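Local coordinates for protein MdcD (Pseudomonas aeruginosa, PDB 5VIP) that probably catalyses decarboxylation of a malonyl thioester on the acyl carrier protein, as the carboxyltransferase-type beta subunit of a biotin-independent malonate decarboxylase, at residues A24-A28 with G29-E33; G64-G68 with Q69-L73; A91-A94 with G95-L99; A134-Q137 with A138-D142. One frame throughout, in Å; residues are numbered along the deposited sequence.

Contact 1 of 4, residues A24-A28 with G29-E33; sequences ALLDA and GSFRE
Asp-27 and Ser-30 close a type II beta turn, with Ala-28 and Gly-29 at its corners, which carries the chain from the end of helix 18-25 to strand 32-34, outermost in this chain's sheet. Two donors of Ser-30 grip one acceptor: its backbone N lies 3.0 Å from Asp-27 O, the usual turn bond, and its OG lies 2.7 Å from the same oxygen. The serine can do both because OG stands between its own backbone N and carbonyl carbon (chi1 76°), turned back over the turn, while CB stays 3.4 Å from Asp-27 O. The two donors reach that oxygen at different tilts from the carbonyl plane, the amide's being the larger. The hydroxyl is also hydrogen-bonded to Leu-65 N, so its rotation is fixed and the turn is tied to strand 59-66. Gly-29 takes the positive phi of the second corner, 79°. The Asp-27 side chain leaves the turn: its carboxylate receives Asp-67 N on OD1 and Gly-68 N on OD2, gripping the neighbouring hairpin loop. Away from the tip of the turn the contact becomes apolar. Phe-31 has CG opposite its backbone N across the first bond (chi1 175°), and its ring also packs on Ala-22 and Arg-23 of helix 18-25. The side chains of Phe-31 and Leu-26, the first residue past that helix to leave helical backbone angles, cross at about a right angle. The methyl touches the edge, not a face: Leu-26 CD1 sits close to the ring plane, 3.8 Å from Phe-31 CD1.

Contact 2 of 4, residues G64-G68 with Q69-L73; sequences GLLDG and QPAVL
Leu-66 and Ala-71 meet on the face of a tight beta hairpin that also carries Gln-69; its strands 59-66 and 69-76 are joined by a type I' turn from Leu-66 to Gln-69. Leu-66 reaches diagonally to Ala-71, which is not its paired residue: with CG held beside its backbone N (chi1 -74°), it brings CD1 to 3.6 Å from Ala-71 CB. The leucine also packs on Leu-237 and Phe-240 of helix 229-242. Gln-69, directly paired with Leu-66, points to the same face but folds at its second torsion; its CB lies 3.4 Å from Leu-66 O, and its chain reaches Pro-109 and Arg-111. Leu-65 and Pro-70 take the opposite face as a non-hydrogen-bonded pair. Here the leucine meets backbone more than ring: CD2 is 3.7 Å from Gln-69 O, and 4.0 Å from Pro-70 N. Main-chain bonds bind the flanking pairs. Gly-64 and Ala-71 are joined in both directions, one bond being weak. At the turn, Gln-69 N approaches Leu-66 O from above its carbonyl plane, 3.1 Å away, whereas Leu-66 N lies in the carbonyl plane of Gln-69 at 2.8 Å with a nearly straight bond. The same Gln-69 O also receives a CA-H...O contact from Leu-65 CA, at 3.2 Å.

Contact 3 of 4, residues A91-A94 with G95-L99; sequences AKIA and GALEL
Gly-95 N donates to Ala-91 O at 2.8 Å, the first of four backbone bonds between the two segments, and the residues after it repeat the step, each reaching back four positions within helix 87-105. Ala-96 comes next: its N binds Lys-92 O, and its methyl CB rests 3.3 Å from that same oxygen. The Lys-92 side chain itself leads off to Asp-57, its salt-bridge partner, and to Val-59 O. Leu-97 donates to Ile-93 O at 3.1 Å, then adds the apolar side-chain pair of the contact. The two side chains lie alongside one another and point the same way, with Leu-97 CD1 3.9 Å from Ile-93 CG2. That branch of the isoleucine is available because CG1 takes the place beside the backbone N (chi1 -60°), leaving CG2 turned toward the next helical turn. Glu-98 follows with its N 2.9 Å from Ala-94 O, and its extended side chain runs back past that carbonyl: CG is 3.1 Å from Ala-94 O, and OE2 comes to 4.0 Å from Ala-94 CB. Outside the two segments, Glu-98 OE1 forms a salt bridge with a basic side chain of another protein's chain. Leu-99 closes the walk, its N bonded to Gly-95 O. Helix 87-105 connects strands 69-76 and 111-115 in a beta-alpha-beta unit; Ala-96 packs on Val-72 and on Val-61 of strand 59-66, Ile-93 on Ala-74 and Ile-76, and Leu-97 on Ala-139 and Ile-140 of helix 126-143.

Contact 4 of 4, residues A134-Q137 with A138-D142; sequences AEIQ and AAIVD
Ile-136 and Ile-140 form the apolar part of this contact, one helical turn apart. Their side chains lie at a slant to each other, CG2 of Ile-136 meeting CD1 of Ile-140 at 4.0 Å. In both residues CG1 lies beside the backbone N and CG2 opposite it, but the branches used differ: the first isoleucine offers its short methyl, the second the end of its long arm. On its way that arm skirts a carbonyl, Ile-140 CG1 passing 3.4 Å from Ile-136 O. Val-141 does likewise with a different branch; its CG2, set opposite its own carbonyl carbon, is 3.4 Å from Gln-137 O. Backbone hydrogen bonds form the second group. Ala-138, Ala-139 and Ile-140 donate to Ala-134, Glu-135 and Ile-136, the first of these being the straightest (163° at the hydrogen of Ala-138 N, 3.0 Å from Ala-134 O). Gln-137 O accepts Val-141 N at 3.2 Å and, weakly, Ile-140 N as well. All belong to helix 126-143, which links strands 111-115 and 150-153 as a beta-alpha-beta crossover of the crotonase-like fold. Polar side chains make the third group, with their partners outside the two segments. Both carboxylate oxygens of Glu-135 form salt bridges to basic side chains of another protein's chain, placing this turn at a subunit interface. Asp-142 OD1 forms salt bridges with Arg-105 and Arg-145. Gln-137, extended beyond CG, packs on Ile-165 and Leu-169 of helix 162-169, while its NE2 makes a weak hydrogen bond to Gly-162 O.

The four contacts follow one another along the chain without overlap, from the strand outermost in this chain to the helices beside the sheet. Contacts 1 and 2, with centres 8 Å apart, adjoin: strands 32-34, 59-66 and 69-76 are successive neighbours in the mixed seven-stranded sheet. Contact 3 lies on the helix after strand 69-76, touching contact 2 where Val-72 meets Ala-96. Contact 4, on the next crossover helix, has its centre 9 Å from that of contact 3, and the helices pack directly, Leu-97 against Ile-136, Ala-139 and Ile-140. Contacts 1 and 4 lie farthest apart, about 25 Å between centres. Together they sample one crotonase-like domain, and the two helices also face the partner protein of the assembly.

Contact 1 of 4, residues A24-A28 with G29-E33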
# COMPACT_ATOMS: atom_id res chain seq x y z
N ALA B 24 -5.03 -19.31 19.39
CA ALA B 24 -5.40 -20.60 18.82
C ALA B 24 -4.41 -21.05 17.74
O ALA B 24 -4.16 -22.25 17.58
CB ALA B 24 -6.81 -20.53 18.25
N LEU B 25 -3.82 -20.11 17.03
CA LEU B 25 -2.96 -20.48 15.89
C LEU B 25 -1.51 -20.77 16.30
O LEU B 25 -0.88 -21.65 15.72
CB LEU B 25 -2.99 -19.39 14.82
CG LEU B 25 -4.30 -19.22 14.04
CD1 LEU B 25 -4.21 -18.05 13.05
CD2 LEU B 25 -4.68 -20.52 13.31
N LEU B 26 -1.00 -20.05 17.29
CA LEU B 26 0.39 -20.22 17.75
C LEU B 26 0.50 -21.51 18.56
O LEU B 26 -0.48 -21.93 19.18
CB LEU B 26 0.85 -19.01 18.56
CG LEU B 26 1.10 -17.74 17.76
CD1 LEU B 26 1.25 -16.50 18.65
CD2 LEU B 26 2.34 -17.93 16.91
N ASP B 27 1.68 -22.14 18.55
CA ASP B 27 1.89 -23.38 19.29
C ASP B 27 1.46 -23.20 20.75
O ASP B 27 1.68 -22.14 21.34
CB ASP B 27 3.36 -23.85 19.25
CG ASP B 27 3.84 -24.22 17.85
OD1 ASP B 27 3.04 -24.25 16.89
OD2 ASP B 27 5.06 -24.50 17.71
N ALA B 28 0.84 -24.24 21.32
CA ALA B 28 0.37 -24.18 22.70
C ALA B 28 1.49 -23.84 23.66
O ALA B 28 2.59 -24.39 23.59
CB ALA B 28 -0.28 -25.51 23.09
N GLY B 29 1.21 -22.90 24.57
CA GLY B 29 2.20 -22.43 25.52
C GLY B 29 3.21 -21.42 25.00
O GLY B 29 4.06 -20.97 25.77
N SER B 30 3.15 -21.05 23.71
CA SER B 30 4.10 -20.08 23.16
C SER B 30 3.55 -18.65 23.03
O SER B 30 4.33 -17.69 22.90
CB SER B 30 4.61 -20.53 21.78
OG SER B 30 3.61 -20.30 20.78
N PHE B 31 2.23 -18.50 23.06
CA PHE B 31 1.58 -17.20 22.87
C PHE B 31 2.01 -16.16 23.91
O PHE B 31 1.84 -16.34 25.11
CB PHE B 31 0.06 -17.35 22.90
CG PHE B 31 -0.68 -16.05 22.83
CD1 PHE B 31 -0.96 -15.46 21.61
CD2 PHE B 31 -1.11 -15.41 23.98
CE1 PHE B 31 -1.67 -14.25 21.54
CE2 PHE B 31 -1.80 -14.20 23.92
CZ PHE B 31 -2.07 -13.62 22.69
N ARG B 32 2.53 -15.05 23.42
CA ARG B 32 3.09 -14.01 24.26
C ARG B 32 2.69 -12.67 23.65
O ARG B 32 3.23 -12.29 22.60
CB ARG B 32 4.61 -14.20 24.31
CG ARG B 32 5.37 -13.34 25.24
CD ARG B 32 6.76 -13.93 25.52
NE ARG B 32 7.63 -14.07 24.34
CZ ARG B 32 8.27 -13.06 23.74
NH1 ARG B 32 8.09 -11.82 24.17
NH2 ARG B 32 9.06 -13.30 22.70
N GLU B 33 1.75 -11.95 24.25
CA GLU B 33 1.30 -10.68 23.66
C GLU B 33 2.19 -9.48 23.99
O GLU B 33 2.50 -9.23 25.16
CB GLU B 33 -0.14 -10.37 24.05
CG GLU B 33 -0.63 -9.10 23.37
CD GLU B 33 -2.12 -8.82 23.55
OE1 GLU B 33 -2.81 -9.64 24.20
OE2 GLU B 33 -2.59 -7.78 23.02

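Contact 2 of 4, residues G64-G68 with Q69-L73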
# COMPACT_ATOMS: atom_id res chain seq x y z
N GLY B 64 5.42 -15.97 19.34
CA GLY B 64 5.15 -17.36 19.62
C GLY B 64 5.92 -18.25 18.67
O GLY B 64 6.87 -17.79 18.01
N LEU B 65 5.53 -19.52 18.62
CA LEU B 65 6.12 -20.48 17.70
C LEU B 65 5.05 -20.98 16.75
O LEU B 65 3.88 -21.12 17.13
CB LEU B 65 6.76 -21.65 18.45
CG LEU B 65 7.88 -21.33 19.44
CD1 LEU B 65 8.19 -22.60 20.26
CD2 LEU B 65 9.11 -20.84 18.69
N LEU B 66 5.44 -21.24 15.51
CA LEU B 66 4.56 -21.91 14.55
C LEU B 66 5.27 -23.18 14.10
O LEU B 66 6.25 -23.10 13.36
CB LEU B 66 4.24 -20.99 13.36
CG LEU B 66 3.26 -19.84 13.68
CD1 LEU B 66 3.15 -18.83 12.54
CD2 LEU B 66 1.87 -20.40 14.02
N ASP B 67 4.80 -24.32 14.59
CA ASP B 67 5.48 -25.61 14.39
C ASP B 67 6.95 -25.55 14.82
O ASP B 67 7.83 -26.03 14.12
CB ASP B 67 5.38 -26.05 12.92
CG ASP B 67 5.50 -27.56 12.73
OD1 ASP B 67 5.25 -28.32 13.70
OD2 ASP B 67 5.83 -27.98 11.61
N GLY B 68 7.20 -24.94 15.98
CA GLY B 68 8.55 -24.84 16.50
C GLY B 68 9.39 -23.70 15.93
O GLY B 68 10.51 -23.50 16.39
N GLN B 69 8.85 -22.97 14.96
CA GLN B 69 9.60 -21.90 14.29
C GLN B 69 9.22 -20.54 14.85
O GLN B 69 8.05 -20.30 15.15
CB GLN B 69 9.36 -21.94 12.77
CG GLN B 69 9.82 -23.22 12.11
CD GLN B 69 11.33 -23.36 12.11
OE1 GLN B 69 12.05 -22.49 11.61
NE2 GLN B 69 11.81 -24.44 12.67
N PRO B 70 10.21 -19.65 15.03
CA PRO B 70 9.94 -18.32 15.59
C PRO B 70 8.94 -17.57 14.72
O PRO B 70 9.01 -17.64 13.50
CB PRO B 70 11.31 -17.64 15.59
CG PRO B 70 12.10 -18.39 14.49
CD PRO B 70 11.61 -19.81 14.58
N ALA B 71 8.01 -16.88 15.37
CA ALA B 71 6.90 -16.25 14.66
C ALA B 71 6.41 -14.98 15.36
O ALA B 71 6.61 -14.78 16.57
CB ALA B 71 5.74 -17.23 14.53
N VAL B 72 5.79 -14.11 14.57
CA VAL B 72 5.07 -12.97 15.09
C VAL B 72 3.73 -12.96 14.37
O VAL B 72 3.63 -13.34 13.20
CB VAL B 72 5.83 -11.64 14.88
CG1 VAL B 72 6.07 -11.37 13.40
CG2 VAL B 72 5.09 -10.45 15.56
N LEU B 73 2.70 -12.57 15.09
CA LEU B 73 1.34 -12.60 14.58
C LEU B 73 0.75 -11.22 14.84
O LEU B 73 0.84 -10.73 15.96
CB LEU B 73 0.54 -13.71 15.28
CG LEU B 73 -0.78 -14.21 14.70
CD1 LEU B 73 -1.10 -15.60 15.26
CD2 LEU B 73 -1.90 -13.24 15.02

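Contact 3 of 4, residues A91-A94 with G95-L99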
# COMPACT_ATOMS: atom_id res chain seq x y z
N ALA B 91 1.42 1.35 13.59
CA ALA B 91 2.82 1.17 13.95
C ALA B 91 3.09 -0.19 14.59
O ALA B 91 4.20 -0.73 14.45
CB ALA B 91 3.27 2.28 14.88
N LYS B 92 2.11 -0.72 15.30
CA LYS B 92 2.27 -2.05 15.90
C LYS B 92 2.49 -3.09 14.81
O LYS B 92 3.36 -3.96 14.92
CB LYS B 92 1.06 -2.41 16.76
CG LYS B 92 1.04 -1.69 18.11
CD LYS B 92 -0.24 -1.97 18.90
CE LYS B 92 -0.22 -3.36 19.52
NZ LYS B 92 -1.37 -3.60 20.45
N ILE B 93 1.72 -3.00 13.74
CA ILE B 93 1.84 -3.98 12.66
C ILE B 93 3.14 -3.76 11.90
O ILE B 93 3.90 -4.70 11.68
CB ILE B 93 0.65 -3.90 11.70
CG1 ILE B 93 -0.67 -4.18 12.46
CG2 ILE B 93 0.83 -4.90 10.54
CD1 ILE B 93 -1.91 -3.92 11.62
N ALA B 94 3.40 -2.52 11.49
CA ALA B 94 4.62 -2.19 10.75
C ALA B 94 5.86 -2.58 11.54
O ALA B 94 6.78 -3.18 11.00
CB ALA B 94 4.65 -0.69 10.39
N GLY B 95 5.87 -2.23 12.82
CA GLY B 95 7.03 -2.50 13.66
C GLY B 95 7.27 -3.98 13.88
O GLY B 95 8.41 -4.42 13.96
N ALA B 96 6.19 -4.76 13.98
CA ALA B 96 6.33 -6.21 14.13
C ALA B 96 6.97 -6.81 12.88
O ALA B 96 7.86 -7.65 12.97
CB ALA B 96 4.99 -6.84 14.40
N LEU B 97 6.51 -6.36 11.71
CA LEU B 97 7.07 -6.83 10.45
C LEU B 97 8.52 -6.39 10.28
O LEU B 97 9.34 -7.14 9.75
CB LEU B 97 6.22 -6.32 9.28
CG LEU B 97 4.86 -7.02 9.14
CD1 LEU B 97 3.86 -6.16 8.36
CD2 LEU B 97 5.06 -8.35 8.43
N GLU B 98 8.82 -5.17 10.69
CA GLU B 98 10.20 -4.67 10.61
C GLU B 98 11.16 -5.48 11.48
O GLU B 98 12.28 -5.78 11.07
CB GLU B 98 10.24 -3.19 11.01
CG GLU B 98 9.57 -2.28 9.99
CD GLU B 98 9.20 -0.91 10.54
OE1 GLU B 98 9.52 -0.62 11.71
OE2 GLU B 98 8.57 -0.12 9.80
N LEU B 99 10.73 -5.83 12.69
CA LEU B 99 11.60 -6.61 13.57
C LEU B 99 11.76 -8.04 13.05
O LEU B 99 12.79 -8.67 13.27
CB LEU B 99 11.05 -6.60 15.01
CG LEU B 99 11.25 -5.27 15.75
CD1 LEU B 99 10.57 -5.28 17.12
CD2 LEU B 99 12.74 -4.97 15.91

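Contact 4 of 4, residues A134-Q137 with A138-D142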
# COMPACT_ATOMS: atom_id res chain seq x y z
N ALA B 134 1.55 2.44 4.36
CA ALA B 134 2.69 2.44 3.45
C ALA B 134 3.91 1.78 4.12
O ALA B 134 4.69 1.09 3.46
CB ALA B 134 3.03 3.86 3.01
N GLU B 135 4.04 1.97 5.43
CA GLU B 135 5.14 1.34 6.17
C GLU B 135 4.94 -0.16 6.34
O GLU B 135 5.91 -0.92 6.31
CB GLU B 135 5.31 2.00 7.55
CG GLU B 135 5.97 3.36 7.48
CD GLU B 135 5.81 4.19 8.74
OE1 GLU B 135 5.34 3.65 9.77
OE2 GLU B 135 6.15 5.40 8.69
N ILE B 136 3.69 -0.57 6.55
CA ILE B 136 3.36 -1.99 6.58
C ILE B 136 3.68 -2.65 5.25
O ILE B 136 4.26 -3.74 5.20
CB ILE B 136 1.87 -2.19 6.93
CG1 ILE B 136 1.65 -1.74 8.38
CG2 ILE B 136 1.46 -3.64 6.69
CD1 ILE B 136 0.21 -1.41 8.73
N GLN B 137 3.30 -1.99 4.16
CA GLN B 137 3.55 -2.53 2.83
C GLN B 137 5.05 -2.66 2.56
O GLN B 137 5.51 -3.71 2.11
CB GLN B 137 2.86 -1.67 1.77
CG GLN B 137 1.35 -1.85 1.81
CD GLN B 137 0.61 -0.84 0.97
OE1 GLN B 137 1.20 0.08 0.42
NE2 GLN B 137 -0.70 -0.99 0.88
N ALA B 138 5.80 -1.63 2.91
CA ALA B 138 7.26 -1.67 2.79
C ALA B 138 7.88 -2.81 3.57
O ALA B 138 8.80 -3.48 3.09
CB ALA B 138 7.88 -0.34 3.26
N ALA B 139 7.39 -3.03 4.79
CA ALA B 139 7.95 -4.06 5.66
C ALA B 139 7.64 -5.46 5.13
O ALA B 139 8.43 -6.39 5.31
CB ALA B 139 7.44 -3.89 7.09
N ILE B 140 6.49 -5.61 4.48
CA ILE B 140 6.14 -6.92 3.92
C ILE B 140 7.09 -7.28 2.78
O ILE B 140 7.58 -8.41 2.70
CB ILE B 140 4.69 -6.94 3.42
CG1 ILE B 140 3.74 -7.01 4.62
CG2 ILE B 140 4.45 -8.16 2.50
CD1 ILE B 140 2.33 -6.66 4.27
N VAL B 141 7.37 -6.30 1.92
CA VAL B 141 8.26 -6.53 0.79
C VAL B 141 9.68 -6.85 1.30
O VAL B 141 10.32 -7.78 0.83
CB VAL B 141 8.26 -5.32 -0.18
CG1 VAL B 141 9.25 -5.53 -1.35
CG2 VAL B 141 6.85 -5.09 -0.72
N ASP B 142 10.14 -6.09 2.30
CA ASP B 142 11.46 -6.33 2.89
C ASP B 142 11.54 -7.73 3.49
O ASP B 142 12.49 -8.46 3.23
CB ASP B 142 11.77 -5.27 3.96
CG ASP B 142 13.17 -5.40 4.54
OD1 ASP B 142 14.02 -6.13 3.96
OD2 ASP B 142 13.43 -4.76 5.58